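Local coordinates for ABC transporter, solute-binding protein (Staphylococcus aureus, PDB 6LKJ) that binds sugar phosphates such as galactose 6-phosphate, apparently as the extracellular capture component of an ABC transporter, at residues Val2-Ser7 with Glu30-Ser35; Val92-Leu97 with Leu213-Ile218; Ser187-Ala192 with Asp251-Arg256. One frame throughout, in Å; residues are numbered along the deposited sequence.

How the interactions relate
The three contacts reach one mixed sheet and all approach the same sugar phosphate, yet they differ in chemistry according to their place. Interaction 1, the most exposed, is a parallel strand pair of a beta-alpha-beta unit; its bonds are entirely main-chain, and its centre is about 17 Å from that of interaction 2. Interaction 2 is buried, antiparallel and irregular, and carries acidic and amide groups that hold the sugar ring. Interaction 3 is buried too but has no backbone pairing between its segments: a salt bridge carries it. Interactions 2 and 3 touch through strand 93-105, where L97 N lies 3.0 Å from K253 O, while interaction 1 touches neither of them.

Interaction 1: residues Val2-Ser7 with Glu30-Ser35; sequences VLTVYS and EIKHGS. With BGP (6-O-phosphono-beta-D-galactopyranose), chain B.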
loop_
_atom_site.group_PDB
_atom_site.type_symbol
_atom_site.label_atom_id
_atom_site.label_comp_id
_atom_site.label_asym_id
_atom_site.label_seq_id
_atom_site.Cartn_x
_atom_site.Cartn_y
_atom_site.Cartn_z
ATOM N N VAL A 2 -1.182 19.955 -17.932
ATOM C CA VAL A 2 -0.654 18.792 -17.226
ATOM C C VAL A 2 -1.540 18.472 -16.029
ATOM O O VAL A 2 -1.881 19.364 -15.241
ATOM C CB VAL A 2 0.801 19.027 -16.783
ATOM C CG1 VAL A 2 1.209 18.014 -15.724
ATOM C CG2 VAL A 2 1.739 18.965 -17.982
ATOM N N LEU A 3 -1.905 17.199 -15.895
ATOM C CA LEU A 3 -2.578 16.679 -14.712
ATOM C C LEU A 3 -1.535 15.988 -13.840
ATOM O O LEU A 3 -0.862 15.059 -14.297
ATOM C CB LEU A 3 -3.693 15.708 -15.105
ATOM C CG LEU A 3 -4.802 15.357 -14.108
ATOM C CD1 LEU A 3 -5.995 14.776 -14.849
ATOM C CD2 LEU A 3 -4.323 14.379 -13.042
ATOM N N THR A 4 -1.410 16.433 -12.593
ATOM C CA THR A 4 -0.373 15.943 -11.690
ATOM C C THR A 4 -0.973 14.992 -10.660
ATOM O O THR A 4 -2.002 15.297 -10.047
ATOM C CB THR A 4 0.331 17.109 -10.991
ATOM O OG1 THR A 4 1.082 17.856 -11.956
ATOM C CG2 THR A 4 1.274 16.600 -9.911
ATOM N N VAL A 5 -0.323 13.845 -10.468
ATOM C CA VAL A 5 -0.788 12.806 -9.557
ATOM C C VAL A 5 0.278 12.569 -8.495
ATOM O O VAL A 5 1.444 12.324 -8.824
ATOM C CB VAL A 5 -1.102 11.497 -10.307
ATOM C CG1 VAL A 5 -1.469 10.391 -9.327
ATOM C CG2 VAL A 5 -2.220 11.712 -11.320
ATOM N N TYR A 6 -0.120 12.647 -7.225
ATOM C CA TYR A 6 0.713 12.184 -6.121
ATOM C C TYR A 6 0.472 10.695 -5.918
ATOM O O TYR A 6 -0.679 10.256 -5.828
ATOM C CB TYR A 6 0.396 12.921 -4.817
ATOM C CG TYR A 6 0.390 14.432 -4.872
ATOM C CD1 TYR A 6 -0.744 15.127 -5.276
ATOM C CD2 TYR A 6 1.498 15.164 -4.469
ATOM C CE1 TYR A 6 -0.760 16.510 -5.308
ATOM C CE2 TYR A 6 1.491 16.548 -4.496
ATOM C CZ TYR A 6 0.359 17.215 -4.915
ATOM O OH TYR A 6 0.344 18.590 -4.945
ATOM N N SER A 7 1.553 9.918 -5.825
ATOM C CA SER A 7 1.355 8.494 -5.608
ATOM C C SER A 7 2.533 7.842 -4.898
ATOM O O SER A 7 3.674 7.965 -5.372
ATOM C CB SER A 7 1.101 7.774 -6.932
ATOM O OG SER A 7 0.872 6.393 -6.713
ATOM N N GLU A 30 1.862 13.765 -15.043
ATOM C CA GLU A 30 3.122 13.698 -14.318
ATOM C C GLU A 30 2.864 13.156 -12.918
ATOM O O GLU A 30 1.813 13.408 -12.322
ATOM C CB GLU A 30 3.793 15.073 -14.248
ATOM C CG GLU A 30 4.019 15.715 -15.612
ATOM C CD GLU A 30 4.852 16.981 -15.539
ATOM O OE1 GLU A 30 4.900 17.602 -14.457
ATOM O OE2 GLU A 30 5.457 17.355 -16.565
ATOM N N ILE A 31 3.827 12.400 -12.398
ATOM C CA ILE A 31 3.682 11.706 -11.125
ATOM C C ILE A 31 4.705 12.258 -10.141
ATOM O O ILE A 31 5.883 12.407 -10.481
ATOM C CB ILE A 31 3.852 10.183 -11.285
ATOM C CG1 ILE A 31 3.019 9.671 -12.461
ATOM C CG2 ILE A 31 3.462 9.466 -10.002
ATOM C CD1 ILE A 31 3.309 8.232 -12.833
ATOM N N LYS A 32 4.252 12.555 -8.925
ATOM C CA LYS A 32 5.123 12.927 -7.815
ATOM C C LYS A 32 5.190 11.738 -6.863
ATOM O O LYS A 32 4.187 11.378 -6.241
ATOM C CB LYS A 32 4.608 14.178 -7.104
ATOM C CG LYS A 32 4.692 15.445 -7.941
ATOM C CD LYS A 32 4.410 16.687 -7.106
ATOM C CE LYS A 32 5.496 16.913 -6.063
ATOM N NZ LYS A 32 5.875 18.351 -5.957
ATOM N N HIS A 33 6.368 11.130 -6.759
ATOM C CA HIS A 33 6.569 9.920 -5.976
ATOM C C HIS A 33 7.096 10.247 -4.582
ATOM O O HIS A 33 7.675 11.309 -4.340
ATOM C CB HIS A 33 7.542 8.974 -6.684
ATOM C CG HIS A 33 6.989 8.356 -7.931
ATOM N ND1 HIS A 33 6.050 7.348 -7.910
ATOM C CD2 HIS A 33 7.251 8.599 -9.237
ATOM C CE1 HIS A 33 5.754 6.997 -9.149
ATOM N NE2 HIS A 33 6.469 7.742 -9.974
ATOM N N GLY A 34 6.900 9.308 -3.668
ATOM C CA GLY A 34 7.405 9.447 -2.316
ATOM C C GLY A 34 6.634 8.571 -1.359
ATOM O O GLY A 34 5.648 7.929 -1.717
ATOM N N SER A 35 7.118 8.541 -0.118
ATOM C CA SER A 35 6.386 7.861 0.942
ATOM C C SER A 35 5.028 8.524 1.139
ATOM O O SER A 35 4.860 9.723 0.897
ATOM C CB SER A 35 7.185 7.881 2.247
ATOM O OG SER A 35 8.472 7.312 2.070
HETATM C C1 BGP B . 1.467 -0.243 0.349
HETATM C C2 BGP B . 0.163 0.399 -0.095
HETATM C C3 BGP B . 0.323 1.068 -1.414
HETATM C C4 BGP B . 1.448 2.066 -1.393
HETATM C C5 BGP B . 2.751 1.411 -0.935
HETATM C C6 BGP B . 3.847 2.423 -0.865
HETATM O O1 BGP B . 1.321 -0.785 1.576
HETATM O O2 BGP B . -0.863 -0.618 -0.194
HETATM O O3 BGP B . -0.896 1.759 -1.754
HETATM O O4 BGP B . 1.094 3.114 -0.477
HETATM O O5 BGP B . 2.585 0.771 0.380
HETATM O O6 BGP B . 3.553 3.365 0.102
HETATM P P BGP B . 4.655 3.649 1.293
HETATM O O1P BGP B . 4.792 2.431 2.168
HETATM O O2P BGP B . 4.176 4.817 2.125
HETATM O O3P BGP B . 5.986 3.986 0.680
#
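T4, V5 and Y6 pair in parallel with E30, I31 and K32, the two short strand axes passing 4.7 Å apart at an angle of 25°. V5 is gripped through both its peptide groups: V5 N donates to E30 O at 2.9 Å, and K32 N donates to V5 O at 2.8 Å. One bond at either end extends the ladder, E30 N to L3 O and S7 N to K32 O.

The side chains meet on two faces. On that of T4 and Y6, the K32 chain runs alongside the tyrosine, pointing the same way, with K32 CD 3.9 Å from Y6 CE2; the phenol OH continues to G52 N and E46 OE1. At the start of the pair V2 holds CG1 anti to its backbone N (chi1 164°), which brings this methyl to E30 CG at 3.6 Å, the two side chains crossing near a right angle. The opposite face carries V5, I31 and S7. There I31 packs on I14 and L18 of helix 11-25, the helix of this beta-alpha-beta unit, and V5 rests on L233 of helix 230-237. S7 OG is bonded to M56 O and Y9 N.

The pairing asks little of polar side chains: E30 and K32 bring backbone N or O to all four bonds, their side chains add mainly hydrocarbon, and their charged ends make no hydrogen bond or salt bridge across.

Interaction 2: residues Val92-Leu97 with Leu213-Ile218; sequences VTSFLL and LNVDGI. With BGP (6-O-phosphono-beta-D-galactopyranose), chain B.
F95 and L96 both stand opposite D216, a classic beta bulge that interrupts the antiparallel pairing. F95 N donates to D216 O at 2.7 Å, the L96 N bond to the same oxygen is weak at 3.5 Å, and D216 N returns a bond to L96 O at 2.8 Å. The extra residue is accommodated at F95, whose psi of -54° departs from the extended strand. Before the bulge the pairing is regular: T93 and I218 exchange two backbone bonds, and T93 N reaches I218 O almost straight (174°).

Hydrocarbon contacts flank the irregularity. F95 CD1 meets I218 CD1 at 3.5 Å, the two side chains crossing obliquely, and L97 runs alongside V215. D216 holds the ligand with its carboxylate, OD1 accepting from O2 of the galactose at 2.9 Å and OD2 from O3 at 2.6 Å; OD2 is also bonded to Y9 OH. N214, two residues earlier on the same strand, gives ND2 to that O2 at 3.1 Å, and Q142 NE2 is bonded to its OD1, which would help fix which way the amide is turned.

Strand 213-221 pairs with 93-105 and also with strand 54-56, with L237 of helix 230-237 against F95 and I218, and strand 253-254 next to L97 beyond 93-105.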
loop_
_atom_site.group_PDB
_atom_site.type_symbol
_atom_site.label_atom_id
_atom_site.label_comp_id
_atom_site.label_asym_id
_atom_site.label_seq_id
_atom_site.Cartn_x
_atom_site.Cartn_y
_atom_site.Cartn_z
ATOM N N VAL A 92 -12.407 9.881 -0.132
ATOM C CA VAL A 92 -11.627 8.769 -0.664
ATOM C C VAL A 92 -12.546 7.825 -1.428
ATOM O O VAL A 92 -13.632 7.481 -0.948
ATOM C CB VAL A 92 -10.890 8.018 0.461
ATOM C CG1 VAL A 92 -10.123 6.823 -0.098
ATOM C CG2 VAL A 92 -9.953 8.960 1.204
ATOM N N THR A 93 -12.107 7.416 -2.616
ATOM C CA THR A 93 -12.687 6.294 -3.342
ATOM C C THR A 93 -11.728 5.117 -3.242
ATOM O O THR A 93 -10.534 5.263 -3.523
ATOM C CB THR A 93 -12.930 6.640 -4.816
ATOM O OG1 THR A 93 -13.767 7.797 -4.914
ATOM C CG2 THR A 93 -13.598 5.474 -5.535
ATOM N N SER A 94 -12.242 3.962 -2.831
ATOM C CA SER A 94 -11.410 2.768 -2.776
ATOM C C SER A 94 -10.953 2.380 -4.179
ATOM O O SER A 94 -11.702 2.509 -5.151
ATOM C CB SER A 94 -12.174 1.619 -2.121
ATOM O OG SER A 94 -12.440 1.904 -0.758
ATOM N N PHE A 95 -9.712 1.904 -4.280
ATOM C CA PHE A 95 -9.081 1.703 -5.580
ATOM C C PHE A 95 -8.568 0.278 -5.767
ATOM O O PHE A 95 -8.904 -0.380 -6.756
ATOM C CB PHE A 95 -7.937 2.704 -5.758
ATOM C CG PHE A 95 -7.056 2.425 -6.945
ATOM C CD1 PHE A 95 -7.596 2.288 -8.213
ATOM C CD2 PHE A 95 -5.683 2.318 -6.791
ATOM C CE1 PHE A 95 -6.784 2.040 -9.305
ATOM C CE2 PHE A 95 -4.865 2.070 -7.878
ATOM C CZ PHE A 95 -5.417 1.929 -9.137
ATOM N N LEU A 96 -7.744 -0.199 -4.838
ATOM C CA LEU A 96 -7.170 -1.533 -4.922
ATOM C C LEU A 96 -7.086 -2.132 -3.528
ATOM O O LEU A 96 -7.076 -1.420 -2.520
ATOM C CB LEU A 96 -5.769 -1.523 -5.555
ATOM C CG LEU A 96 -5.622 -1.378 -7.071
ATOM C CD1 LEU A 96 -4.149 -1.389 -7.453
ATOM C CD2 LEU A 96 -6.373 -2.478 -7.805
ATOM N N LEU A 97 -7.025 -3.459 -3.483
ATOM C CA LEU A 97 -6.756 -4.196 -2.256
ATOM C C LEU A 97 -5.310 -4.675 -2.299
ATOM O O LEU A 97 -4.909 -5.362 -3.245
ATOM C CB LEU A 97 -7.716 -5.374 -2.098
ATOM C CG LEU A 97 -9.202 -5.019 -2.159
ATOM C CD1 LEU A 97 -10.053 -6.278 -2.191
ATOM C CD2 LEU A 97 -9.590 -4.130 -0.984
ATOM N N LEU A 213 -4.726 -6.164 5.418
ATOM C CA LEU A 213 -5.144 -5.888 4.049
ATOM C C LEU A 213 -5.340 -4.387 3.884
ATOM O O LEU A 213 -6.214 -3.797 4.529
ATOM C CB LEU A 213 -6.431 -6.638 3.701
ATOM C CG LEU A 213 -6.941 -6.415 2.275
ATOM C CD1 LEU A 213 -5.936 -6.930 1.257
ATOM C CD2 LEU A 213 -8.299 -7.072 2.071
ATOM N N ASN A 214 -4.527 -3.776 3.026
ATOM C CA ASN A 214 -4.656 -2.355 2.739
ATOM C C ASN A 214 -5.771 -2.126 1.729
ATOM O O ASN A 214 -5.833 -2.802 0.697
ATOM C CB ASN A 214 -3.347 -1.789 2.188
ATOM C CG ASN A 214 -2.204 -1.880 3.173
ATOM O OD1 ASN A 214 -2.400 -2.185 4.350
ATOM N ND2 ASN A 214 -0.996 -1.605 2.694
ATOM N N VAL A 215 -6.646 -1.173 2.022
ATOM C CA VAL A 215 -7.615 -0.672 1.055
ATOM C C VAL A 215 -7.042 0.632 0.515
ATOM O O VAL A 215 -7.192 1.693 1.129
ATOM C CB VAL A 215 -9.002 -0.478 1.673
ATOM C CG1 VAL A 215 -9.997 -0.040 0.606
ATOM C CG2 VAL A 215 -9.468 -1.761 2.342
ATOM N N ASP A 216 -6.363 0.551 -0.626
ATOM C CA ASP A 216 -5.793 1.737 -1.248
ATOM C C ASP A 216 -6.899 2.626 -1.807
ATOM O O ASP A 216 -7.926 2.147 -2.294
ATOM C CB ASP A 216 -4.825 1.339 -2.361
ATOM C CG ASP A 216 -3.632 0.554 -1.848
ATOM O OD1 ASP A 216 -3.542 0.317 -0.622
ATOM O OD2 ASP A 216 -2.776 0.174 -2.675
ATOM N N GLY A 217 -6.679 3.942 -1.736
ATOM C CA GLY A 217 -7.705 4.901 -2.081
ATOM C C GLY A 217 -7.227 5.912 -3.110
ATOM O O GLY A 217 -6.036 6.014 -3.417
ATOM N N ILE A 218 -8.198 6.651 -3.646
ATOM C CA ILE A 218 -7.966 7.755 -4.572
ATOM C C ILE A 218 -8.731 8.966 -4.057
ATOM O O ILE A 218 -9.877 8.840 -3.614
ATOM C CB ILE A 218 -8.409 7.408 -6.011
ATOM C CG1 ILE A 218 -7.685 6.163 -6.518
ATOM C CG2 ILE A 218 -8.153 8.577 -6.953
ATOM C CD1 ILE A 218 -8.112 5.745 -7.911
HETATM C C1 BGP B . 1.467 -0.243 0.349
HETATM C C2 BGP B . 0.163 0.399 -0.095
HETATM C C3 BGP B . 0.323 1.068 -1.414
HETATM C C4 BGP B . 1.448 2.066 -1.393
HETATM C C5 BGP B . 2.751 1.411 -0.935
HETATM C C6 BGP B . 3.847 2.423 -0.865
HETATM O O1 BGP B . 1.321 -0.785 1.576
HETATM O O2 BGP B . -0.863 -0.618 -0.194
HETATM O O3 BGP B . -0.896 1.759 -1.754
HETATM O O4 BGP B . 1.094 3.114 -0.477
HETATM O O5 BGP B . 2.585 0.771 0.380
HETATM O O6 BGP B . 3.553 3.365 0.102
HETATM P P BGP B . 4.655 3.649 1.293
HETATM O O1P BGP B . 4.792 2.431 2.168
HETATM O O2P BGP B . 4.176 4.817 2.125
HETATM O O3P BGP B . 5.986 3.986 0.680
HETATM O O HOH W 1 -12.377 10.054 -4.581
#

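Interaction 3: residues Ser187-Ala192 with Asp251-Arg256; sequences SYEQDA and DAKSIR. With BGP (6-O-phosphono-beta-D-galactopyranose), chain B.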
loop_
_atom_site.group_PDB
_atom_site.type_symbol
_atom_site.label_atom_id
_atom_site.label_comp_id
_atom_site.label_asym_id
_atom_site.label_seq_id
_atom_site.Cartn_x
_atom_site.Cartn_y
_atom_site.Cartn_z
ATOM N N SER A 187 7.060 -5.890 3.675
ATOM C CA SER A 187 6.808 -5.227 2.401
ATOM C C SER A 187 5.313 -5.303 2.095
ATOM O O SER A 187 4.466 -5.450 2.986
ATOM C CB SER A 187 7.674 -5.865 1.306
ATOM O OG SER A 187 7.553 -5.167 0.079
ATOM N N TYR A 188 4.966 -5.190 0.814
ATOM C CA TYR A 188 3.594 -5.382 0.371
ATOM C C TYR A 188 3.602 -6.169 -0.932
ATOM O O TYR A 188 4.638 -6.327 -1.586
ATOM C CB TYR A 188 2.841 -4.049 0.230
ATOM C CG TYR A 188 3.412 -3.067 -0.770
ATOM C CD1 TYR A 188 4.492 -2.257 -0.443
ATOM C CD2 TYR A 188 2.842 -2.923 -2.029
ATOM C CE1 TYR A 188 5.003 -1.346 -1.351
ATOM C CE2 TYR A 188 3.346 -2.016 -2.943
ATOM C CZ TYR A 188 4.425 -1.230 -2.598
ATOM O OH TYR A 188 4.925 -0.327 -3.507
ATOM N N GLU A 189 2.419 -6.660 -1.303
ATOM C CA GLU A 189 2.316 -7.721 -2.302
ATOM C C GLU A 189 2.895 -7.297 -3.648
ATOM O O GLU A 189 3.721 -8.010 -4.230
ATOM C CB GLU A 189 0.853 -8.141 -2.450
ATOM C CG GLU A 189 0.652 -9.456 -3.170
ATOM C CD GLU A 189 -0.788 -9.918 -3.123
ATOM O OE1 GLU A 189 -1.641 -9.260 -3.753
ATOM O OE2 GLU A 189 -1.066 -10.936 -2.456
ATOM N N GLN A 190 2.477 -6.135 -4.157
ATOM C CA GLN A 190 2.892 -5.722 -5.495
ATOM C C GLN A 190 4.394 -5.463 -5.559
ATOM O O GLN A 190 5.049 -5.805 -6.550
ATOM C CB GLN A 190 2.112 -4.481 -5.928
ATOM C CG GLN A 190 0.816 -4.797 -6.668
ATOM C CD GLN A 190 1.013 -5.770 -7.812
ATOM O OE1 GLN A 190 1.802 -5.520 -8.723
ATOM N NE2 GLN A 190 0.291 -6.886 -7.774
ATOM N N ASP A 191 4.958 -4.865 -4.508
ATOM C CA ASP A 191 6.396 -4.607 -4.483
ATOM C C ASP A 191 7.183 -5.912 -4.426
ATOM O O ASP A 191 8.218 -6.055 -5.089
ATOM C CB ASP A 191 6.732 -3.708 -3.292
ATOM C CG ASP A 191 7.807 -2.684 -3.611
ATOM O OD1 ASP A 191 8.007 -2.372 -4.802
ATOM O OD2 ASP A 191 8.420 -2.156 -2.661
ATOM N N ALA A 192 6.694 -6.883 -3.650
ATOM C CA ALA A 192 7.326 -8.197 -3.607
ATOM C C ALA A 192 7.249 -8.893 -4.960
ATOM O O ALA A 192 8.215 -9.531 -5.394
ATOM C CB ALA A 192 6.663 -9.059 -2.535
ATOM N N ASP A 251 -1.434 -9.215 -11.347
ATOM C CA ASP A 251 -2.081 -9.946 -10.256
ATOM C C ASP A 251 -2.580 -8.994 -9.174
ATOM O O ASP A 251 -2.567 -9.324 -7.986
ATOM C CB ASP A 251 -1.156 -11.003 -9.643
ATOM C CG ASP A 251 -0.684 -12.023 -10.654
ATOM O OD1 ASP A 251 -1.541 -12.683 -11.278
ATOM O OD2 ASP A 251 0.545 -12.166 -10.820
ATOM N N ALA A 252 -3.000 -7.799 -9.576
ATOM C CA ALA A 252 -3.614 -6.877 -8.636
ATOM C C ALA A 252 -4.925 -7.460 -8.119
ATOM O O ALA A 252 -5.513 -8.368 -8.712
ATOM C CB ALA A 252 -3.858 -5.520 -9.295
ATOM N N LYS A 253 -5.378 -6.934 -6.988
ATOM C CA LYS A 253 -6.643 -7.338 -6.385
ATOM C C LYS A 253 -7.627 -6.188 -6.557
ATOM O O LYS A 253 -7.499 -5.146 -5.903
ATOM C CB LYS A 253 -6.454 -7.715 -4.918
ATOM C CG LYS A 253 -5.681 -9.014 -4.733
ATOM C CD LYS A 253 -5.531 -9.384 -3.266
ATOM C CE LYS A 253 -5.113 -10.839 -3.108
ATOM N NZ LYS A 253 -3.805 -11.127 -3.768
ATOM N N SER A 254 -8.601 -6.380 -7.441
ATOM C CA SER A 254 -9.519 -5.312 -7.800
ATOM C C SER A 254 -10.465 -4.981 -6.653
ATOM O O SER A 254 -10.800 -5.830 -5.822
ATOM C CB SER A 254 -10.330 -5.702 -9.035
ATOM O OG SER A 254 -11.396 -4.794 -9.250
ATOM N N ILE A 255 -10.901 -3.719 -6.625
ATOM C CA ILE A 255 -11.916 -3.274 -5.674
ATOM C C ILE A 255 -13.325 -3.630 -6.124
ATOM O O ILE A 255 -14.262 -3.552 -5.320
ATOM C CB ILE A 255 -11.774 -1.752 -5.463
ATOM C CG1 ILE A 255 -12.585 -1.277 -4.254
ATOM C CG2 ILE A 255 -12.181 -0.996 -6.724
ATOM C CD1 ILE A 255 -12.178 -1.929 -2.945
ATOM N N ARG A 256 -13.497 -4.056 -7.372
ATOM C CA ARG A 256 -14.812 -4.208 -7.979
ATOM C C ARG A 256 -15.318 -5.643 -7.884
ATOM O O ARG A 256 -14.540 -6.601 -7.859
ATOM C CB ARG A 256 -14.776 -3.778 -9.446
ATOM C CG ARG A 256 -14.542 -2.294 -9.656
ATOM C CD ARG A 256 -14.598 -1.948 -11.134
ATOM N NE ARG A 256 -15.931 -2.166 -11.689
ATOM C CZ ARG A 256 -16.752 -1.193 -12.068
ATOM N NH1 ARG A 256 -16.378 0.076 -11.956
ATOM N NH2 ARG A 256 -17.947 -1.486 -12.560
HETATM C C1 BGP B . 1.467 -0.243 0.349
HETATM C C2 BGP B . 0.163 0.399 -0.095
HETATM C C3 BGP B . 0.323 1.068 -1.414
HETATM C C4 BGP B . 1.448 2.066 -1.393
HETATM C C5 BGP B . 2.751 1.411 -0.935
HETATM C C6 BGP B . 3.847 2.423 -0.865
HETATM O O1 BGP B . 1.321 -0.785 1.576
HETATM O O2 BGP B . -0.863 -0.618 -0.194
HETATM O O3 BGP B . -0.896 1.759 -1.754
HETATM O O4 BGP B . 1.094 3.114 -0.477
HETATM O O5 BGP B . 2.585 0.771 0.380
HETATM O O6 BGP B . 3.553 3.365 0.102
HETATM P P BGP B . 4.655 3.649 1.293
HETATM O O1P BGP B . 4.792 2.431 2.168
HETATM O O2P BGP B . 4.176 4.817 2.125
HETATM O O3P BGP B . 5.986 3.986 0.680
#
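An extended E189, with CG anti to the backbone N (chi1 -165°), meets a K253 that stays stretched until its last bond, where chi4 of 60° swings the ammonium round to the carboxylate. The two side chains cross at about a right angle. K253 NZ lies 2.9 Å from E189 OE1, on the syn side of that oxygen and lifted 15° out of the carboxylate plane, and has a second, weak bond to E189 OE2 at 3.0 Å. The ammonium thus bears mainly on OE1, with OE2 a weak second acceptor, and both partners are tied further: OE2 is bonded to Y206 OH and NZ to E268 O. For the buried E189 carboxylate, the ammonium and the Y206 hydroxyl would help to stabilise a negative charge.

Residues 187-192 turn from strand 184-188 into helix 189-197, with Y188 at the N-cap position and A192 N bonded to Y188 O at 3.0 Å. Residues 251-256 leave helix 240-250 through D251, at positive phi, and enter a short, weakly bonded strand. In this periplasmic-binding-protein fold strands 184-188 and 253-254 both pair with strand 93-105, S187 bonding to V101 and K253 to L97, with E189 bonding to P99 just past the end of the first, so the salt bridge ties two neighbours of one long strand.

Q190, bent at chi2, brings NE2 to 3.8 Å from D251 O, but its hydrogen bond goes to F250 O, the end of the preceding helix. D251 OD2 forms a salt bridge with R193, further along helix 189-197. Y188 turns its ring to the ligand: galactose C5 lies over one face, 3.5 Å from Y188 CZ, and D191 CB lies against the opposite face, toward its rim. At the far end S254 OG accepts from R256 N at 2.9 Å, an ST turn.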